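Local coordinates for protein ATP-dependent CLP protease, putative (Plasmodium falciparum, PDB 2F6I) that probably degrades proteins to small peptides as an ATP-dependent Clp serine protease, here represented by its catalytic domain, at residues L161-S166 against Q171-I176; E84-L89 against A108-V113; K38-Y43 against N65-D70. All coordinates share one frame; numbering follows the deposited sequence.

Interaction 1. Residues L161-S166 against Q171-I176; sequences LYHYLS and QTVETI
The carbonyl of Gln171 receives a hydrogen bond from the hydroxyl of Ser166, modelled at only 2.4 Å from Ser166 OG to Gln171 O; this is shorter than such a bond should be, and the exact length is doubtful. The chain has just turned back on itself here, the two CA atoms being 5.1 Å apart. The Gln171 amide leads away from the contact to a weak hydrogen bond with Tyr194 O. Thr172 is the N-cap of helix 173-181 and scarcely touches the other helix. Its OG1 shares a hydrogen bond with Thr175 OG1, and its carbonyl accepts Ile176 N to close the first turn. Both methyls of Val173 reach His163. CG2 sits over the centre of the imidazole in a CH-pi contact, 4.0 Å from the ring centroid and 7° off the normal, while Val173 CG1 also approaches Tyr162 CB at 4.0 Å. His163 ND1 is hydrogen-bonded to Lys159 O one turn back in the same helix. Ile176 is the main wedge. With CG1 turned beside the backbone N (chi1 -57°), its CG2 branch meets the ring at Tyr162 CD1 (3.5 Å) and Leu165 CD2 at 3.7 Å, and its CD1 also lies against Leu165. The Tyr162 and Ile176 side chains lie alongside each other and point opposite ways, and Tyr162 OH continues to a weak hydrogen bond with Ser180 OG farther along the second helix. The Tyr162 side chain passes about 7 Å from that of His134, the predicted active-site histidine. The turn thus folds helix 173-181 onto the long helix 151-169, which in turn packs on helices 109-116 and 82-94; Ile176 is also covered by Tyr194 of helix 188-194.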
loop_
_atom_site.group_PDB
_atom_site.type_symbol
_atom_site.label_atom_id
_atom_site.label_comp_id
_atom_site.label_asym_id
_atom_site.label_seq_id
_atom_site.Cartn_x
_atom_site.Cartn_y
_atom_site.Cartn_z
ATOM N N LEU C 161 -9.582 -38.775 -4.848
ATOM C CA LEU C 161 -8.405 -38.670 -5.701
ATOM C C LEU C 161 -7.584 -39.938 -5.491
ATOM O O LEU C 161 -7.138 -40.567 -6.450
ATOM C CB LEU C 161 -7.585 -37.427 -5.325
ATOM C CG LEU C 161 -6.356 -37.049 -6.167
ATOM C CD1 LEU C 161 -5.912 -35.646 -5.808
ATOM C CD2 LEU C 161 -5.218 -38.033 -5.934
ATOM N N TYR C 162 -7.399 -40.312 -4.228
ATOM C CA TYR C 162 -6.638 -41.508 -3.891
ATOM C C TYR C 162 -7.220 -42.743 -4.574
ATOM O O TYR C 162 -6.481 -43.542 -5.144
ATOM C CB TYR C 162 -6.606 -41.725 -2.372
ATOM C CG TYR C 162 -5.904 -40.628 -1.593
ATOM C CD1 TYR C 162 -4.796 -39.967 -2.127
ATOM C CD2 TYR C 162 -6.334 -40.266 -0.316
ATOM C CE1 TYR C 162 -4.134 -38.970 -1.408
ATOM C CE2 TYR C 162 -5.679 -39.272 0.412
ATOM C CZ TYR C 162 -4.580 -38.627 -0.140
ATOM O OH TYR C 162 -3.938 -37.630 0.564
ATOM N N HIS C 163 -8.542 -42.897 -4.522
ATOM C CA HIS C 163 -9.188 -44.044 -5.151
ATOM C C HIS C 163 -8.910 -44.120 -6.647
ATOM O O HIS C 163 -8.607 -45.192 -7.172
ATOM C CB HIS C 163 -10.702 -44.020 -4.915
ATOM C CG HIS C 163 -11.110 -44.532 -3.569
ATOM N ND1 HIS C 163 -10.923 -43.810 -2.409
ATOM C CD2 HIS C 163 -11.672 -45.706 -3.196
ATOM C CE1 HIS C 163 -11.351 -44.519 -1.379
ATOM N NE2 HIS C 163 -11.811 -45.673 -1.828
ATOM N N TYR C 164 -9.019 -42.986 -7.337
ATOM C CA TYR C 164 -8.766 -42.958 -8.771
ATOM C C TYR C 164 -7.316 -43.296 -9.086
ATOM O O TYR C 164 -7.036 -44.007 -10.051
ATOM C CB TYR C 164 -9.118 -41.587 -9.356
ATOM C CG TYR C 164 -10.594 -41.402 -9.621
ATOM C CD1 TYR C 164 -11.297 -40.332 -9.067
ATOM C CD2 TYR C 164 -11.292 -42.302 -10.429
ATOM C CE1 TYR C 164 -12.658 -40.164 -9.309
ATOM C CE2 TYR C 164 -12.653 -42.143 -10.678
ATOM C CZ TYR C 164 -13.330 -41.073 -10.115
ATOM O OH TYR C 164 -14.676 -40.916 -10.357
ATOM N N LEU C 165 -6.390 -42.788 -8.277
ATOM C CA LEU C 165 -4.980 -43.069 -8.506
ATOM C C LEU C 165 -4.725 -44.550 -8.260
ATOM O O LEU C 165 -3.932 -45.185 -8.957
ATOM C CB LEU C 165 -4.096 -42.242 -7.574
ATOM C CG LEU C 165 -2.601 -42.444 -7.837
ATOM C CD1 LEU C 165 -2.279 -41.985 -9.249
ATOM C CD2 LEU C 165 -1.772 -41.671 -6.823
ATOM N N SER C 166 -5.408 -45.089 -7.257
ATOM C CA SER C 166 -5.278 -46.493 -6.902
ATOM C C SER C 166 -5.655 -47.381 -8.087
ATOM O O SER C 166 -4.932 -48.313 -8.429
ATOM C CB SER C 166 -6.177 -46.804 -5.703
ATOM O OG SER C 166 -5.966 -48.120 -5.227
ATOM N N GLN C 171 -1.890 -49.695 -6.889
ATOM C CA GLN C 171 -1.472 -49.545 -5.503
ATOM C C GLN C 171 -2.746 -49.481 -4.688
ATOM O O GLN C 171 -3.810 -49.174 -5.221
ATOM C CB GLN C 171 -0.683 -48.252 -5.308
ATOM C CG GLN C 171 0.617 -48.191 -6.079
ATOM C CD GLN C 171 1.572 -49.290 -5.681
ATOM O OE1 GLN C 171 1.868 -49.471 -4.499
ATOM N NE2 GLN C 171 2.065 -50.034 -6.665
ATOM N N THR C 172 -2.646 -49.779 -3.401
ATOM C CA THR C 172 -3.816 -49.736 -2.538
ATOM C C THR C 172 -4.042 -48.308 -2.065
ATOM O O THR C 172 -3.094 -47.517 -1.995
ATOM C CB THR C 172 -3.635 -50.635 -1.302
ATOM O OG1 THR C 172 -2.638 -50.077 -0.438
ATOM C CG2 THR C 172 -3.168 -52.006 -1.720
ATOM N N VAL C 173 -5.290 -47.979 -1.748
ATOM C CA VAL C 173 -5.621 -46.646 -1.275
ATOM C C VAL C 173 -4.793 -46.296 -0.035
ATOM O O VAL C 173 -4.430 -45.136 0.173
ATOM C CB VAL C 173 -7.124 -46.542 -0.937
ATOM C CG1 VAL C 173 -7.467 -45.134 -0.479
ATOM C CG2 VAL C 173 -7.952 -46.912 -2.154
ATOM N N GLU C 174 -4.494 -47.301 0.784
ATOM C CA GLU C 174 -3.706 -47.092 1.996
ATOM C C GLU C 174 -2.303 -46.616 1.639
ATOM O O GLU C 174 -1.805 -45.639 2.202
ATOM C CB GLU C 174 -3.611 -48.387 2.808
ATOM C CG GLU C 174 -4.922 -48.839 3.430
ATOM C CD GLU C 174 -6.010 -49.061 2.397
ATOM O OE1 GLU C 174 -5.803 -49.881 1.475
ATOM O OE2 GLU C 174 -7.072 -48.414 2.510
ATOM N N THR C 175 -1.669 -47.318 0.706
ATOM C CA THR C 175 -0.324 -46.966 0.271
ATOM C C THR C 175 -0.306 -45.552 -0.302
ATOM O O THR C 175 0.560 -44.748 0.042
ATOM C CB THR C 175 0.190 -47.947 -0.801
ATOM O OG1 THR C 175 0.287 -49.261 -0.239
ATOM C CG2 THR C 175 1.557 -47.517 -1.313
ATOM N N ILE C 176 -1.269 -45.260 -1.173
ATOM C CA ILE C 176 -1.369 -43.947 -1.803
ATOM C C ILE C 176 -1.443 -42.848 -0.751
ATOM O O ILE C 176 -0.662 -41.898 -0.775
ATOM C CB ILE C 176 -2.628 -43.833 -2.696
ATOM C CG1 ILE C 176 -2.624 -44.933 -3.764
ATOM C CG2 ILE C 176 -2.681 -42.454 -3.346
ATOM C CD1 ILE C 176 -1.443 -44.882 -4.708
#

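Interaction 2. Residues E84-L89 against A108-V113; sequences EGLAIL and ASMASV
Met110 lays its terminal methyl on the backbone of Gly85, with CE 3.3 Å from Gly85 C. With no side chain on Gly85, Met110 CG comes to 3.9 Å from Gly85 CA and the methyl reaches the backbone carbonyl; the CA atoms of the two residues are 5.5 Å apart. The methionine reaches this place through a folded chain, bent at both chi2 (-49°) and chi3 (-66°), which brings CE onto the Gly85-Leu86 peptide. There it also meets Leu86, whose CD2 lies 4.0 Å away from Met110 CE, the two side chains crossing at about a right angle. One turn further on, the packing is looser: Leu89 CD2 and Val113 CG1 are 4.4 Å apart. The side-chain contacts are all apolar, and every touching residue is buried. Around this first shell, Leu161 of helix 151-169 backs both Met110 and Val113, and Tyr164 of the same helix covers Leu86. Away from the interface, Ser112 OG bonds to Met132 O of strand 130-132, and Glu84 OE1 to Asn76 ND2 of a second subunit, while Leu86 and Leu89 pack on Asn128 and Leu205 of that subunit. The short helical segments run almost parallel, at 13°, with axes 9.7 Å apart. This pair, helix 82-94 and helix 109-116 with strands 99-104 and 106-107 between them in sequence, is part of the ClpP fold of the S14 peptidases. Ser109, with positive phi at the turn from strand 106-107 into the helix, is probably the nucleophile, as in other ClpP proteases, where the serine sits at such a strand-to-helix turn.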
loop_
_atom_site.group_PDB
_atom_site.type_symbol
_atom_site.label_atom_id
_atom_site.label_comp_id
_atom_site.label_asym_id
_atom_site.label_seq_id
_atom_site.Cartn_x
_atom_site.Cartn_y
_atom_site.Cartn_z
ATOM N N GLU C 84 -11.486 -29.023 -10.303
ATOM C CA GLU C 84 -11.152 -28.750 -11.690
ATOM C C GLU C 84 -10.340 -29.902 -12.265
ATOM O O GLU C 84 -10.353 -30.145 -13.472
ATOM C CB GLU C 84 -10.375 -27.437 -11.794
ATOM C CG GLU C 84 -11.166 -26.227 -11.316
ATOM C CD GLU C 84 -12.519 -26.104 -12.008
ATOM O OE1 GLU C 84 -12.544 -25.969 -13.252
ATOM O OE2 GLU C 84 -13.559 -26.146 -11.309
ATOM N N GLY C 85 -9.642 -30.616 -11.387
ATOM C CA GLY C 85 -8.842 -31.743 -11.821
ATOM C C GLY C 85 -9.740 -32.908 -12.178
ATOM O O GLY C 85 -9.587 -33.530 -13.229
ATOM N N LEU C 86 -10.689 -33.205 -11.295
ATOM C CA LEU C 86 -11.622 -34.295 -11.524
ATOM C C LEU C 86 -12.509 -33.995 -12.728
ATOM O O LEU C 86 -13.022 -34.908 -13.373
ATOM C CB LEU C 86 -12.468 -34.524 -10.272
ATOM C CG LEU C 86 -11.642 -35.059 -9.100
ATOM C CD1 LEU C 86 -12.448 -35.003 -7.808
ATOM C CD2 LEU C 86 -11.195 -36.485 -9.411
ATOM N N ALA C 87 -12.681 -32.710 -13.031
ATOM C CA ALA C 87 -13.487 -32.305 -14.176
ATOM C C ALA C 87 -12.728 -32.680 -15.443
ATOM O O ALA C 87 -13.300 -33.222 -16.390
ATOM C CB ALA C 87 -13.736 -30.808 -14.142
ATOM N N ILE C 88 -11.431 -32.387 -15.451
ATOM C CA ILE C 88 -10.597 -32.710 -16.597
ATOM C C ILE C 88 -10.560 -34.226 -16.775
ATOM O O ILE C 88 -10.565 -34.729 -17.900
ATOM C CB ILE C 88 -9.159 -32.183 -16.410
ATOM C CG1 ILE C 88 -9.168 -30.653 -16.425
ATOM C CG2 ILE C 88 -8.258 -32.718 -17.504
ATOM C CD1 ILE C 88 -7.803 -30.026 -16.214
ATOM N N LEU C 89 -10.535 -34.946 -15.658
ATOM C CA LEU C 89 -10.503 -36.402 -15.689
ATOM C C LEU C 89 -11.779 -36.933 -16.349
ATOM O O LEU C 89 -11.722 -37.849 -17.172
ATOM C CB LEU C 89 -10.374 -36.961 -14.268
ATOM C CG LEU C 89 -9.912 -38.413 -14.130
ATOM C CD1 LEU C 89 -8.497 -38.552 -14.676
ATOM C CD2 LEU C 89 -9.953 -38.831 -12.666
ATOM N N ALA C 108 2.450 -33.223 -10.011
ATOM C CA ALA C 108 1.924 -33.506 -8.682
ATOM C C ALA C 108 0.401 -33.541 -8.597
ATOM O O ALA C 108 -0.301 -33.075 -9.498
ATOM C CB ALA C 108 2.465 -32.482 -7.695
ATOM N N SER C 109 -0.093 -34.100 -7.495
ATOM C CA SER C 109 -1.524 -34.217 -7.231
ATOM C C SER C 109 -2.327 -34.610 -8.471
ATOM O O SER C 109 -1.982 -35.575 -9.157
ATOM C CB SER C 109 -2.055 -32.903 -6.653
ATOM O OG SER C 109 -3.378 -33.060 -6.174
ATOM N N MET C 110 -3.397 -33.870 -8.754
ATOM C CA MET C 110 -4.237 -34.167 -9.913
ATOM C C MET C 110 -3.447 -34.255 -11.212
ATOM O O MET C 110 -3.840 -34.971 -12.135
ATOM C CB MET C 110 -5.353 -33.125 -10.060
ATOM C CG MET C 110 -6.554 -33.369 -9.154
ATOM S SD MET C 110 -7.130 -35.086 -9.246
ATOM C CE MET C 110 -7.712 -35.177 -10.930
ATOM N N ALA C 111 -2.336 -33.528 -11.287
ATOM C CA ALA C 111 -1.504 -33.557 -12.482
ATOM C C ALA C 111 -0.951 -34.972 -12.623
ATOM O O ALA C 111 -0.898 -35.529 -13.722
ATOM C CB ALA C 111 -0.367 -32.548 -12.359
ATOM N N SER C 112 -0.550 -35.548 -11.493
ATOM C CA SER C 112 -0.015 -36.903 -11.462
ATOM C C SER C 112 -1.104 -37.904 -11.823
ATOM O O SER C 112 -0.856 -38.868 -12.546
ATOM C CB SER C 112 0.535 -37.224 -10.070
ATOM O OG SER C 112 1.697 -36.462 -9.790
ATOM N N VAL C 113 -2.312 -37.669 -11.320
ATOM C CA VAL C 113 -3.435 -38.554 -11.604
ATOM C C VAL C 113 -3.781 -38.516 -13.090
ATOM O O VAL C 113 -4.032 -39.555 -13.704
ATOM C CB VAL C 113 -4.682 -38.159 -10.794
ATOM C CG1 VAL C 113 -5.831 -39.090 -11.134
ATOM C CG2 VAL C 113 -4.373 -38.218 -9.303
#

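Interaction 3. Residues K38-Y43 against N65-D70; sequences KKRIIY and NINHND
Arg40 NH1 lies 2.7 Å from Asn69 O and hydrogen-bonds Ser97 OG, the same hydroxyl that makes a weak hydrogen bond with Asn69 O. The arginine guanidinium sits where the crossover of a beta-alpha-beta unit (strand 41-44, helix 50-66, strand 71-77) comes back from the helix to the sheet. Next to it, Arg40 NH2 makes a weak hydrogen bond to Asn67 O, 3.0 Å long and bent to 127°, and the position of NH2 itself is less certain because it is too close to an atom elsewhere in the model. Asn67, the first residue to leave helical geometry after helix 50-66, places its side-chain amide over one face of the guanidinium. The two planes are 37° apart, so the groups are tilted rather than stacked flat. A chi1 of 57° directs the Asn67 side chain back across the guanidinium. At the edge of the guanidinium, near its plane, come Ile66 CB, 4.0 Å from Arg40 NH2, and the carbonyl of Asp70. Asn69 adds its CB, 4.1 Å from Arg40 CD. The carboxylate of Asp70 points to other partners, forming salt bridges with Lys119 and Lys122. Arg40, with positive phi, is the C-prime residue of a Schellman motif that ends helix 30-37, with Arg40 N bonded to Phe37 O and Ile41 N to Phe36 O. Immediately afterwards the chain enters the sheet, pairing with Lys72 of the adjacent strand. Along its aliphatic part the arginine runs beside the residue preceding that strand, with Arg40 CD 3.4 Å and Arg40 CB 3.5 Å from Asp70 O.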
loop_
_atom_site.group_PDB
_atom_site.type_symbol
_atom_site.label_atom_id
_atom_site.label_comp_id
_atom_site.label_asym_id
_atom_site.label_seq_id
_atom_site.Cartn_x
_atom_site.Cartn_y
_atom_site.Cartn_z
ATOM N N LYS C 38 -2.909 -28.226 -33.669
ATOM C CA LYS C 38 -3.425 -28.755 -34.926
ATOM C C LYS C 38 -2.890 -30.162 -35.192
ATOM O O LYS C 38 -3.391 -30.868 -36.068
ATOM C CB LYS C 38 -3.066 -27.821 -36.088
ATOM C CG LYS C 38 -3.789 -26.474 -36.043
ATOM C CD LYS C 38 -3.366 -25.563 -37.195
ATOM C CE LYS C 38 -4.062 -24.203 -37.119
ATOM N NZ LYS C 38 -3.603 -23.254 -38.183
ATOM N N LYS C 39 -1.874 -30.564 -34.431
ATOM C CA LYS C 39 -1.288 -31.893 -34.572
ATOM C C LYS C 39 -1.716 -32.799 -33.422
ATOM O O LYS C 39 -1.082 -33.820 -33.156
ATOM C CB LYS C 39 0.239 -31.817 -34.608
ATOM C CG LYS C 39 0.821 -31.386 -35.936
ATOM C CD LYS C 39 2.320 -31.632 -35.947
ATOM C CE LYS C 39 2.895 -31.538 -37.355
ATOM N NZ LYS C 39 4.291 -32.071 -37.410
ATOM N N ARG C 40 -2.790 -32.410 -32.739
ATOM C CA ARG C 40 -3.324 -33.179 -31.622
ATOM C C ARG C 40 -2.395 -33.186 -30.417
ATOM O O ARG C 40 -2.434 -34.108 -29.602
ATOM C CB ARG C 40 -3.587 -34.619 -32.056
ATOM C CG ARG C 40 -4.520 -34.749 -33.235
ATOM C CD ARG C 40 -5.579 -35.788 -32.939
ATOM N NE ARG C 40 -6.904 -35.246 -33.190
ATOM C CZ ARG C 40 -8.003 -35.642 -32.564
ATOM N NH1 ARG C 40 -7.944 -36.589 -31.641
ATOM N NH2 ARG C 40 -9.164 -35.080 -32.859
ATOM N N ILE C 41 -1.566 -32.159 -30.295
ATOM C CA ILE C 41 -0.632 -32.076 -29.185
ATOM C C ILE C 41 -0.972 -30.904 -28.268
ATOM O O ILE C 41 -1.039 -29.759 -28.701
ATOM C CB ILE C 41 0.811 -31.955 -29.716
ATOM C CG1 ILE C 41 1.125 -33.177 -30.585
ATOM C CG2 ILE C 41 1.796 -31.847 -28.561
ATOM C CD1 ILE C 41 2.498 -33.168 -31.222
ATOM N N ILE C 42 -1.195 -31.210 -26.994
ATOM C CA ILE C 42 -1.554 -30.201 -26.007
ATOM C C ILE C 42 -0.566 -30.141 -24.850
ATOM O O ILE C 42 0.073 -31.137 -24.507
ATOM C CB ILE C 42 -2.956 -30.481 -25.417
ATOM C CG1 ILE C 42 -4.018 -30.333 -26.501
ATOM C CG2 ILE C 42 -3.245 -29.530 -24.260
ATOM C CD1 ILE C 42 -5.421 -30.611 -26.007
ATOM N N TYR C 43 -0.457 -28.962 -24.246
ATOM C CA TYR C 43 0.428 -28.766 -23.111
ATOM C C TYR C 43 -0.362 -28.437 -21.852
ATOM O O TYR C 43 -1.236 -27.573 -21.859
ATOM C CB TYR C 43 1.419 -27.630 -23.375
ATOM C CG TYR C 43 2.443 -27.917 -24.444
ATOM C CD1 TYR C 43 2.078 -27.990 -25.785
ATOM C CD2 TYR C 43 3.785 -28.108 -24.113
ATOM C CE1 TYR C 43 3.023 -28.244 -26.772
ATOM C CE2 TYR C 43 4.737 -28.364 -25.092
ATOM C CZ TYR C 43 4.350 -28.430 -26.419
ATOM O OH TYR C 43 5.287 -28.686 -27.392
ATOM N N ASN C 65 -13.843 -33.669 -31.555
ATOM C CA ASN C 65 -14.909 -33.355 -32.495
ATOM C C ASN C 65 -14.413 -33.467 -33.938
ATOM O O ASN C 65 -15.188 -33.778 -34.842
ATOM C CB ASN C 65 -15.438 -31.943 -32.239
ATOM C CG ASN C 65 -16.730 -31.659 -32.987
ATOM O OD1 ASN C 65 -16.801 -31.814 -34.206
ATOM N ND2 ASN C 65 -17.759 -31.239 -32.256
ATOM N N ILE C 66 -13.124 -33.210 -34.146
ATOM C CA ILE C 66 -12.526 -33.291 -35.476
ATOM C C ILE C 66 -12.494 -34.754 -35.903
ATOM O O ILE C 66 -13.121 -35.142 -36.887
ATOM C CB ILE C 66 -11.084 -32.736 -35.474
ATOM C CG1 ILE C 66 -11.076 -31.296 -34.952
ATOM C CG2 ILE C 66 -10.496 -32.805 -36.875
ATOM C CD1 ILE C 66 -11.929 -30.335 -35.760
ATOM N N ASN C 67 -11.748 -35.557 -35.154
ATOM C CA ASN C 67 -11.639 -36.988 -35.402
ATOM C C ASN C 67 -11.374 -37.654 -34.058
ATOM O O ASN C 67 -11.417 -36.995 -33.021
ATOM C CB ASN C 67 -10.502 -37.297 -36.378
ATOM C CG ASN C 67 -9.166 -36.776 -35.899
ATOM O OD1 ASN C 67 -8.703 -35.726 -36.342
ATOM N ND2 ASN C 67 -8.542 -37.504 -34.981
ATOM N N HIS C 68 -11.101 -38.951 -34.063
ATOM C CA HIS C 68 -10.855 -39.653 -32.811
ATOM C C HIS C 68 -9.472 -40.271 -32.711
ATOM O O HIS C 68 -9.284 -41.283 -32.038
ATOM C CB HIS C 68 -11.923 -40.725 -32.596
ATOM C CG HIS C 68 -13.305 -40.173 -32.427
ATOM N ND1 HIS C 68 -14.425 -40.973 -32.355
ATOM C CD2 HIS C 68 -13.746 -38.898 -32.311
ATOM C CE1 HIS C 68 -15.496 -40.215 -32.204
ATOM N NE2 HIS C 68 -15.112 -38.952 -32.174
ATOM N N ASN C 69 -8.501 -39.660 -33.379
ATOM C CA ASN C 69 -7.137 -40.162 -33.326
ATOM C C ASN C 69 -6.556 -39.833 -31.958
ATOM O O ASN C 69 -7.177 -39.130 -31.163
ATOM C CB ASN C 69 -6.282 -39.526 -34.426
ATOM C CG ASN C 69 -6.816 -39.816 -35.815
ATOM O OD1 ASN C 69 -7.220 -40.942 -36.115
ATOM N ND2 ASN C 69 -6.812 -38.804 -36.675
ATOM N N ASP C 70 -5.362 -40.340 -31.685
ATOM C CA ASP C 70 -4.714 -40.103 -30.403
ATOM C C ASP C 70 -4.345 -38.645 -30.133
ATOM O O ASP C 70 -3.861 -37.930 -31.012
ATOM C CB ASP C 70 -3.462 -40.979 -30.290
ATOM C CG ASP C 70 -3.790 -42.421 -29.946
ATOM O OD1 ASP C 70 -4.814 -42.938 -30.444
ATOM O OD2 ASP C 70 -3.017 -43.040 -29.185
#

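From the N terminus, interaction 3 comes first, closing the loop through helix 50-66 and joining the start of strand 41-44 to the approach to strand 71-77. Interaction 2 follows, bringing helix 82-94 beside helix 109-116 after the chain has passed through strand 99-104. Interaction 1 closes last, across the short turn between helices 151-169 and 173-181. The three are in series, neither nesting nor crossing. Helix 151-169 links interactions 1 and 2, with Leu161 and Tyr164 as the bridging residues. Interaction 3 touches neither: nearest atoms are about 9 Å from interaction 2 and about 18 Å from interaction 1, which lies on the opposite side of the chain's centre.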